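Local structure of F-BAR domain only protein 1 (Danio rerio, 5JP2) at residues B[141-146]-B[278-283]; B[158-163]-B[241-246]; B[57-62]-B[111-116]. The protein binds Eps15 through its mu homology domain and probably acts at an early step of clathrin-mediated endocytosis. All coordinates share one frame; numbering follows the deposited sequence.

How the contacts relate
From the N terminus, the chain first closes a loop at contact 3, where 111-116 returns to 57-62 after 48 residues. This loop is complete before the others open. Contact 1 opens at 141-146, leading into strand 145-154, and contact 2 at 158-163 on the next strand of the same four-stranded antiparallel sheet. Contact 2 closes at 241-246 and contact 1 only at 278-283, so contact 2 is nested inside contact 1. The two closing strands are neighbours in the nine-stranded sheet, with Y280 O 2.9 Å from V245 N in a probable hydrogen bond. Contacts 1 and 2 thus join two sheets; contact 3, its centre 43 Å from that of contact 1, ties two helices together.

Contact 1 of 3, residues B[141-146]-B[278-283]; sequences SRAPLL and GKYMAG
The phenol of Y280 reaches across to the chain at L145, and its OH gives a 2.8 Å hydrogen bond to L145 O. The bond lies in the carbonyl plane on a lone pair, with a C=O...donor angle of 125°, and the acceptor sits at the edge of the ring, near the ring plane. Y280 gets there because CG stands anti to the backbone N (chi1 -162°), which carries the ring across toward 143-145. The buried hydroxyl, satisfied by L145 O, arrives among carbons: A143 CB is 3.5 Å from Y280 OH. The proline ring of P144 lies aslant to the phenol, its CD nearest the hydroxyl at 3.7 Å from Y280 OH. The contact bridges two sheets of the mainly beta mu homology domain, the start of edge strand 145-154 facing strand 266-283 of the nine-stranded sheet. L145 packs on V245 and F247 of strand 242-250. The Y280 ring also meets F247 edge-to-face and touches I27 and A29 of strand 17-31. The side chain of L145 is about 10 Å from the bound zinc.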
loop_
_atom_site.group_PDB
_atom_site.type_symbol
_atom_site.label_atom_id
_atom_site.label_comp_id
_atom_site.label_asym_id
_atom_site.label_seq_id
_atom_site.Cartn_x
_atom_site.Cartn_y
_atom_site.Cartn_z
ATOM N N SER B 141 0.025 -15.949 -5.777
ATOM C CA SER B 141 -0.122 -15.987 -4.332
ATOM C C SER B 141 0.245 -14.675 -3.669
ATOM O O SER B 141 -0.056 -14.489 -2.489
ATOM C CB SER B 141 0.775 -17.057 -3.763
ATOM O OG SER B 141 2.123 -16.742 -4.013
ATOM N N ARG B 142 0.923 -13.787 -4.377
ATOM C CA ARG B 142 1.265 -12.489 -3.832
ATOM C C ARG B 142 0.165 -11.464 -4.058
ATOM O O ARG B 142 0.226 -10.377 -3.490
ATOM C CB ARG B 142 2.569 -11.974 -4.448
ATOM C CG ARG B 142 3.907 -12.615 -4.015
ATOM C CD ARG B 142 3.853 -14.041 -3.492
ATOM N NE ARG B 142 5.151 -14.450 -2.956
ATOM C CZ ARG B 142 5.363 -15.555 -2.249
ATOM N NH1 ARG B 142 4.364 -16.380 -1.970
ATOM N NH2 ARG B 142 6.581 -15.832 -1.809
ATOM N N ALA B 143 -0.812 -11.770 -4.849
ATOM C CA ALA B 143 -1.848 -10.797 -5.138
ATOM C C ALA B 143 -3.046 -11.034 -4.247
ATOM O O ALA B 143 -3.560 -12.151 -4.204
ATOM C CB ALA B 143 -2.274 -10.883 -6.596
ATOM N N PRO B 144 -3.523 -10.023 -3.532
ATOM C CA PRO B 144 -4.644 -10.249 -2.617
ATOM C C PRO B 144 -5.945 -10.590 -3.313
ATOM O O PRO B 144 -6.788 -11.293 -2.741
ATOM C CB PRO B 144 -4.746 -8.921 -1.864
ATOM C CG PRO B 144 -4.122 -7.944 -2.730
ATOM C CD PRO B 144 -3.050 -8.637 -3.491
ATOM N N LEU B 145 -6.150 -10.114 -4.524
ATOM C CA LEU B 145 -7.394 -10.333 -5.235
ATOM C C LEU B 145 -7.075 -10.998 -6.565
ATOM O O LEU B 145 -6.355 -10.434 -7.391
ATOM C CB LEU B 145 -8.125 -9.008 -5.428
ATOM C CG LEU B 145 -9.489 -9.064 -6.081
ATOM C CD1 LEU B 145 -10.419 -9.875 -5.254
ATOM C CD2 LEU B 145 -10.029 -7.684 -6.298
ATOM N N LEU B 146 -7.572 -12.205 -6.748
ATOM C CA LEU B 146 -7.337 -12.960 -7.961
ATOM C C LEU B 146 -8.402 -12.613 -8.978
ATOM O O LEU B 146 -9.583 -12.590 -8.646
ATOM C CB LEU B 146 -7.347 -14.452 -7.678
ATOM C CG LEU B 146 -5.939 -15.003 -7.650
ATOM C CD1 LEU B 146 -5.218 -14.440 -6.461
ATOM C CD2 LEU B 146 -5.965 -16.512 -7.642
ATOM N N GLY B 278 -2.400 0.328 -7.503
ATOM C CA GLY B 278 -1.985 1.191 -8.579
ATOM C C GLY B 278 -2.767 0.780 -9.814
ATOM O O GLY B 278 -3.997 0.852 -9.833
ATOM N N LYS B 279 -2.059 0.467 -10.885
ATOM C CA LYS B 279 -2.658 -0.208 -12.026
ATOM C C LYS B 279 -2.800 -1.692 -11.717
ATOM O O LYS B 279 -1.803 -2.404 -11.598
ATOM C CB LYS B 279 -1.804 0.035 -13.265
ATOM C CG LYS B 279 -2.443 -0.377 -14.563
ATOM C CD LYS B 279 -1.587 0.042 -15.757
ATOM C CE LYS B 279 -0.286 -0.732 -15.798
ATOM N NZ LYS B 279 0.644 -0.218 -16.835
ATOM N N TYR B 280 -4.032 -2.173 -11.632
ATOM C CA TYR B 280 -4.300 -3.537 -11.193
ATOM C C TYR B 280 -5.314 -4.122 -12.162
ATOM O O TYR B 280 -6.493 -3.783 -12.093
ATOM C CB TYR B 280 -4.820 -3.515 -9.752
ATOM C CG TYR B 280 -4.763 -4.798 -8.980
ATOM C CD1 TYR B 280 -5.709 -5.782 -9.178
ATOM C CD2 TYR B 280 -3.789 -5.012 -8.018
ATOM C CE1 TYR B 280 -5.676 -6.942 -8.480
ATOM C CE2 TYR B 280 -3.755 -6.184 -7.286
ATOM C CZ TYR B 280 -4.705 -7.140 -7.518
ATOM O OH TYR B 280 -4.689 -8.317 -6.826
ATOM N N MET B 281 -4.877 -5.042 -13.026
ATOM C CA MET B 281 -5.583 -5.278 -14.283
ATOM C C MET B 281 -5.777 -6.755 -14.589
ATOM O O MET B 281 -4.951 -7.598 -14.255
ATOM C CB MET B 281 -4.850 -4.687 -15.490
ATOM C CG MET B 281 -4.280 -3.322 -15.329
ATOM S SD MET B 281 -5.464 -2.009 -15.233
ATOM C CE MET B 281 -6.126 -1.971 -16.883
ATOM N N ALA B 282 -6.878 -7.043 -15.268
ATOM C CA ALA B 282 -7.159 -8.361 -15.819
ATOM C C ALA B 282 -7.427 -8.211 -17.303
ATOM O O ALA B 282 -8.312 -7.449 -17.695
ATOM C CB ALA B 282 -8.355 -9.017 -15.141
ATOM N N GLY B 283 -6.644 -8.896 -18.121
ATOM C CA GLY B 283 -6.883 -8.962 -19.543
ATOM C C GLY B 283 -7.519 -10.281 -19.936
ATOM O O GLY B 283 -7.470 -11.254 -19.196
#

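Contact 2 of 3, residues B[158-163]-B[241-246]; sequences TRVSLD and PSLAVQ
L243 reaches across to V160 and L162, and its side chain can be followed outward atom by atom. CB stands back from the opposite strand: L162 CD2, the nearest atom of 158-163, is 4.8 Å from L243 CB. CG lies anti to the carbonyl carbon, beside the backbone N (chi1 -62°), which carries the branch point toward V160; L243 CG is 4.5 Å from V160 CG1. At the fork the two methyls part. L243 CD1 meets V160 CG1 at 4.0 Å, the two side chains approaching tip to tip. L243 CD2 lies against the root of the neighbouring leucine, 4.3 Å from L162 CB. The leucine therefore fills the place between two successive inward-facing residues of strand 157-166. This is the packing of a beta sandwich: strands 157-166 and 242-250 belong to different sheets of the mu homology domain and run in roughly the same direction, and no hydrogen bond links 158-163 and 241-246. Their backbones stay well apart, with CA atoms of L162 and L243 separated by 8.2 Å. V160 divides its branches between two partners. CG1, anti to the backbone N (chi1 172°), goes to L243, while CG2 turns to the pyrrolidine of P241, 3.9 Å from P241 CG, the two side chains sliding past each other in opposite directions. W230 of strand 223-231 borders V160 within its own sheet; L183 of strand 179-184 touches both P241 and L243, and L162 also packs on V181 and A282.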
loop_
_atom_site.group_PDB
_atom_site.type_symbol
_atom_site.label_atom_id
_atom_site.label_comp_id
_atom_site.label_asym_id
_atom_site.label_seq_id
_atom_site.Cartn_x
_atom_site.Cartn_y
_atom_site.Cartn_z
ATOM N N THR B 158 -20.077 -7.982 -28.305
ATOM C CA THR B 158 -18.947 -8.331 -27.460
ATOM C C THR B 158 -19.449 -8.638 -26.061
ATOM O O THR B 158 -20.248 -7.879 -25.511
ATOM C CB THR B 158 -17.948 -7.185 -27.400
ATOM O OG1 THR B 158 -17.569 -6.816 -28.727
ATOM C CG2 THR B 158 -16.732 -7.591 -26.610
ATOM N N ARG B 159 -18.999 -9.735 -25.478
ATOM C CA ARG B 159 -19.353 -10.007 -24.097
ATOM C C ARG B 159 -18.080 -10.084 -23.268
ATOM O O ARG B 159 -17.075 -10.647 -23.704
ATOM C CB ARG B 159 -20.174 -11.284 -23.975
ATOM C CG ARG B 159 -20.754 -11.502 -22.597
ATOM C CD ARG B 159 -21.426 -12.849 -22.471
ATOM N NE ARG B 159 -21.842 -13.096 -21.096
ATOM C CZ ARG B 159 -21.142 -13.815 -20.231
ATOM N NH1 ARG B 159 -19.993 -14.358 -20.607
ATOM N NH2 ARG B 159 -21.591 -13.991 -18.995
ATOM N N VAL B 160 -18.124 -9.506 -22.076
ATOM C CA VAL B 160 -16.982 -9.481 -21.173
ATOM C C VAL B 160 -17.454 -9.939 -19.807
ATOM O O VAL B 160 -18.504 -9.500 -19.334
ATOM C CB VAL B 160 -16.377 -8.067 -21.099
ATOM C CG1 VAL B 160 -15.317 -7.985 -20.032
ATOM C CG2 VAL B 160 -15.806 -7.677 -22.446
ATOM N N SER B 161 -16.683 -10.812 -19.171
ATOM C CA SER B 161 -17.013 -11.293 -17.842
ATOM C C SER B 161 -15.762 -11.319 -16.973
ATOM O O SER B 161 -14.656 -11.528 -17.463
ATOM C CB SER B 161 -17.649 -12.669 -17.917
ATOM O OG SER B 161 -16.656 -13.642 -18.128
ATOM N N LEU B 162 -15.951 -11.112 -15.672
ATOM C CA LEU B 162 -14.850 -11.124 -14.719
ATOM C C LEU B 162 -15.202 -11.918 -13.472
ATOM O O LEU B 162 -16.204 -11.635 -12.817
ATOM C CB LEU B 162 -14.458 -9.706 -14.311
ATOM C CG LEU B 162 -13.330 -9.599 -13.277
ATOM C CD1 LEU B 162 -11.988 -9.928 -13.878
ATOM C CD2 LEU B 162 -13.298 -8.223 -12.672
ATOM N N ASP B 163 -14.376 -12.897 -13.140
ATOM C CA ASP B 163 -14.453 -13.571 -11.854
ATOM C C ASP B 163 -13.376 -13.007 -10.932
ATOM O O ASP B 163 -12.246 -12.776 -11.354
ATOM C CB ASP B 163 -14.292 -15.084 -11.999
ATOM C CG ASP B 163 -15.375 -15.713 -12.863
ATOM O OD1 ASP B 163 -16.453 -15.116 -13.008
ATOM O OD2 ASP B 163 -15.160 -16.819 -13.396
ATOM N N PRO B 241 -10.485 -5.768 -24.592
ATOM C CA PRO B 241 -10.547 -4.794 -23.503
ATOM C C PRO B 241 -9.940 -5.364 -22.235
ATOM O O PRO B 241 -9.870 -6.578 -22.035
ATOM C CB PRO B 241 -12.045 -4.545 -23.339
ATOM C CG PRO B 241 -12.661 -5.833 -23.751
ATOM C CD PRO B 241 -11.798 -6.377 -24.858
ATOM N N SER B 242 -9.481 -4.457 -21.380
ATOM C CA SER B 242 -8.913 -4.806 -20.089
ATOM C C SER B 242 -9.745 -4.182 -18.985
ATOM O O SER B 242 -10.240 -3.067 -19.128
ATOM C CB SER B 242 -7.485 -4.304 -19.965
ATOM O OG SER B 242 -6.596 -5.072 -20.742
ATOM N N LEU B 243 -9.888 -4.892 -17.881
ATOM C CA LEU B 243 -10.596 -4.366 -16.728
ATOM C C LEU B 243 -9.603 -3.917 -15.665
ATOM O O LEU B 243 -8.584 -4.569 -15.440
ATOM C CB LEU B 243 -11.531 -5.418 -16.139
ATOM C CG LEU B 243 -12.645 -5.929 -17.049
ATOM C CD1 LEU B 243 -12.287 -7.297 -17.563
ATOM C CD2 LEU B 243 -13.936 -5.962 -16.319
ATOM N N ALA B 244 -9.904 -2.800 -15.020
ATOM C CA ALA B 244 -9.117 -2.283 -13.914
ATOM C C ALA B 244 -9.905 -2.408 -12.620
ATOM O O ALA B 244 -11.113 -2.155 -12.593
ATOM C CB ALA B 244 -8.724 -0.829 -14.152
ATOM N N VAL B 245 -9.213 -2.824 -11.560
ATOM C CA VAL B 245 -9.774 -2.941 -10.222
ATOM C C VAL B 245 -9.044 -1.998 -9.278
ATOM O O VAL B 245 -7.817 -1.884 -9.312
ATOM C CB VAL B 245 -9.698 -4.384 -9.699
ATOM C CG1 VAL B 245 -10.399 -4.495 -8.368
ATOM C CG2 VAL B 245 -10.326 -5.319 -10.693
ATOM N N GLN B 246 -9.809 -1.359 -8.407
ATOM C CA GLN B 246 -9.292 -0.444 -7.409
ATOM C C GLN B 246 -9.753 -0.892 -6.038
ATOM O O GLN B 246 -10.898 -1.299 -5.868
ATOM C CB GLN B 246 -9.757 0.976 -7.694
ATOM C CG GLN B 246 -9.346 1.424 -9.077
ATOM C CD GLN B 246 -9.766 2.823 -9.371
ATOM O OE1 GLN B 246 -10.867 3.230 -9.034
ATOM N NE2 GLN B 246 -8.912 3.558 -10.052
#

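Contact 3 of 3, residues B[57-62]-B[111-116]; sequences RIFTAN and LHLQRE
F59 turns a ring edge, not a face, to L113. L113 CD1 lies near the ring plane, 4.0 Å from F59 CD2 and 4.1 Å from F59 CE2, so a single methyl presses on one C-H side of the aromatic group, and the two side chains cross obliquely. One residue further along each helix, T60 and Q114 form a second crossing. T60 offers its methyl: CG2 is anti to the carbonyl carbon, whereas OG1 occupies the crowded position between the backbone N and the carbonyl carbon (chi1 71°) and makes a weak hydrogen bond back to R57 O within its own helix. Q114 passes across the T60 methyl with an extended chain (chi2 180°), its CG 3.5 Å from T60 CG2 and its amide CD 3.7 Å from T60 CG2. OE1 is close to the methyl too, at 3.2 Å from T60 CG2, with no hydrogen bond between the two residues. With an alanine in place of Q114, the T60 methyl is likely to lose the CG and amide it packs on, opening a gap on the outer side of the helix pair. F59 and L113 form the inner, buried side, while T60 lies exposed. F59 also packs on M106, L109 and T110, earlier in helix 106-119, and L113 rests on Y126 and V128 of strand 125-137, so that helix 106-119 is seated on the nine-stranded sheet and helix 55-61 packs against that helix.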
loop_
_atom_site.group_PDB
_atom_site.type_symbol
_atom_site.label_atom_id
_atom_site.label_comp_id
_atom_site.label_asym_id
_atom_site.label_seq_id
_atom_site.Cartn_x
_atom_site.Cartn_y
_atom_site.Cartn_z
ATOM N N ARG B 57 13.428 19.849 21.082
ATOM C CA ARG B 57 14.028 20.531 22.218
ATOM C C ARG B 57 14.893 19.582 23.022
ATOM O O ARG B 57 15.902 19.995 23.595
ATOM C CB ARG B 57 12.934 21.154 23.080
ATOM C CG ARG B 57 12.180 22.261 22.361
ATOM C CD ARG B 57 11.193 22.973 23.272
ATOM N NE ARG B 57 10.508 24.068 22.588
ATOM C CZ ARG B 57 9.542 24.800 23.134
ATOM N NH1 ARG B 57 9.142 24.552 24.374
ATOM N NH2 ARG B 57 8.972 25.777 22.440
ATOM N N ILE B 58 14.520 18.311 23.077
ATOM C CA ILE B 58 15.384 17.332 23.719
ATOM C C ILE B 58 16.650 17.144 22.904
ATOM O O ILE B 58 17.760 17.147 23.442
ATOM C CB ILE B 58 14.646 15.997 23.903
ATOM C CG1 ILE B 58 13.424 16.175 24.792
ATOM C CG2 ILE B 58 15.574 14.971 24.488
ATOM C CD1 ILE B 58 13.772 16.464 26.225
ATOM N N PHE B 59 16.502 16.993 21.585
ATOM C CA PHE B 59 17.648 16.657 20.746
ATOM C C PHE B 59 18.604 17.828 20.596
ATOM O O PHE B 59 19.821 17.654 20.705
ATOM C CB PHE B 59 17.174 16.189 19.372
ATOM C CG PHE B 59 16.677 14.771 19.341
ATOM C CD1 PHE B 59 16.993 13.882 20.340
ATOM C CD2 PHE B 59 15.928 14.315 18.277
ATOM C CE1 PHE B 59 16.543 12.579 20.291
ATOM C CE2 PHE B 59 15.485 13.008 18.229
ATOM C CZ PHE B 59 15.790 12.147 19.232
ATOM N N THR B 60 18.079 19.026 20.335
ATOM C CA THR B 60 18.942 20.195 20.214
ATOM C C THR B 60 19.742 20.417 21.485
ATOM O O THR B 60 20.928 20.743 21.428
ATOM C CB THR B 60 18.118 21.427 19.879
ATOM O OG1 THR B 60 17.355 21.810 21.030
ATOM C CG2 THR B 60 17.183 21.119 18.743
ATOM N N ALA B 61 19.106 20.246 22.634
ATOM C CA ALA B 61 19.746 20.478 23.914
ATOM C C ALA B 61 20.771 19.410 24.257
ATOM O O ALA B 61 21.716 19.697 24.995
ATOM C CB ALA B 61 18.692 20.552 25.013
ATOM N N ASN B 62 20.593 18.185 23.779
ATOM C CA ASN B 62 21.516 17.095 24.076
ATOM C C ASN B 62 22.033 16.511 22.770
ATOM O O ASN B 62 21.376 15.664 22.152
ATOM C CB ASN B 62 20.839 16.029 24.931
ATOM C CG ASN B 62 21.806 14.972 25.412
ATOM O OD1 ASN B 62 22.993 15.008 25.086
ATOM N ND2 ASN B 62 21.299 14.008 26.173
ATOM N N LEU B 111 19.487 17.913 13.253
ATOM C CA LEU B 111 19.449 19.017 12.304
ATOM C C LEU B 111 18.235 18.913 11.402
ATOM O O LEU B 111 17.607 19.924 11.069
ATOM C CB LEU B 111 20.724 19.037 11.469
ATOM C CG LEU B 111 21.976 19.453 12.227
ATOM C CD1 LEU B 111 23.187 19.356 11.350
ATOM C CD2 LEU B 111 21.806 20.862 12.719
ATOM N N HIS B 112 17.881 17.694 11.005
ATOM C CA HIS B 112 16.765 17.513 10.087
ATOM C C HIS B 112 15.454 17.942 10.720
ATOM O O HIS B 112 14.633 18.597 10.076
ATOM C CB HIS B 112 16.698 16.062 9.627
ATOM C CG HIS B 112 15.555 15.779 8.715
ATOM N ND1 HIS B 112 15.655 15.884 7.350
ATOM C CD2 HIS B 112 14.275 15.432 8.974
ATOM C CE1 HIS B 112 14.490 15.600 6.804
ATOM N NE2 HIS B 112 13.636 15.324 7.767
ATOM N N LEU B 113 15.232 17.570 11.977
ATOM C CA LEU B 113 14.005 17.985 12.636
ATOM C C LEU B 113 14.009 19.476 12.925
ATOM O O LEU B 113 12.966 20.122 12.820
ATOM C CB LEU B 113 13.793 17.174 13.910
ATOM C CG LEU B 113 13.689 15.672 13.690
ATOM C CD1 LEU B 113 13.763 14.935 15.005
ATOM C CD2 LEU B 113 12.436 15.307 12.930
ATOM N N GLN B 114 15.167 20.040 13.289
ATOM C CA GLN B 114 15.255 21.482 13.503
ATOM C C GLN B 114 14.799 22.231 12.270
ATOM O O GLN B 114 14.081 23.226 12.373
ATOM C CB GLN B 114 16.683 21.897 13.847
ATOM C CG GLN B 114 17.149 21.556 15.236
ATOM C CD GLN B 114 18.578 22.007 15.482
ATOM O OE1 GLN B 114 19.295 21.432 16.296
ATOM N NE2 GLN B 114 18.996 23.051 14.773
ATOM N N ARG B 115 15.200 21.761 11.093
ATOM C CA ARG B 115 14.768 22.415 9.870
ATOM C C ARG B 115 13.274 22.236 9.685
ATOM O O ARG B 115 12.556 23.194 9.389
ATOM C CB ARG B 115 15.527 21.859 8.669
ATOM C CG ARG B 115 15.117 22.492 7.357
ATOM C CD ARG B 115 15.976 21.997 6.200
ATOM N NE ARG B 115 15.478 22.436 4.895
ATOM C CZ ARG B 115 14.627 21.743 4.143
ATOM N NH1 ARG B 115 14.228 22.218 2.973
ATOM N NH2 ARG B 115 14.162 20.578 4.567
ATOM N N GLU B 116 12.786 21.018 9.897
ATOM C CA GLU B 116 11.361 20.763 9.748
ATOM C C GLU B 116 10.557 21.655 10.674
ATOM O O GLU B 116 9.562 22.258 10.267
ATOM C CB GLU B 116 11.073 19.293 10.020
ATOM C CG GLU B 116 11.607 18.357 8.959
ATOM C CD GLU B 116 10.895 18.499 7.634
ATOM O OE1 GLU B 116 9.809 19.104 7.601
ATOM O OE2 GLU B 116 11.414 17.993 6.621
#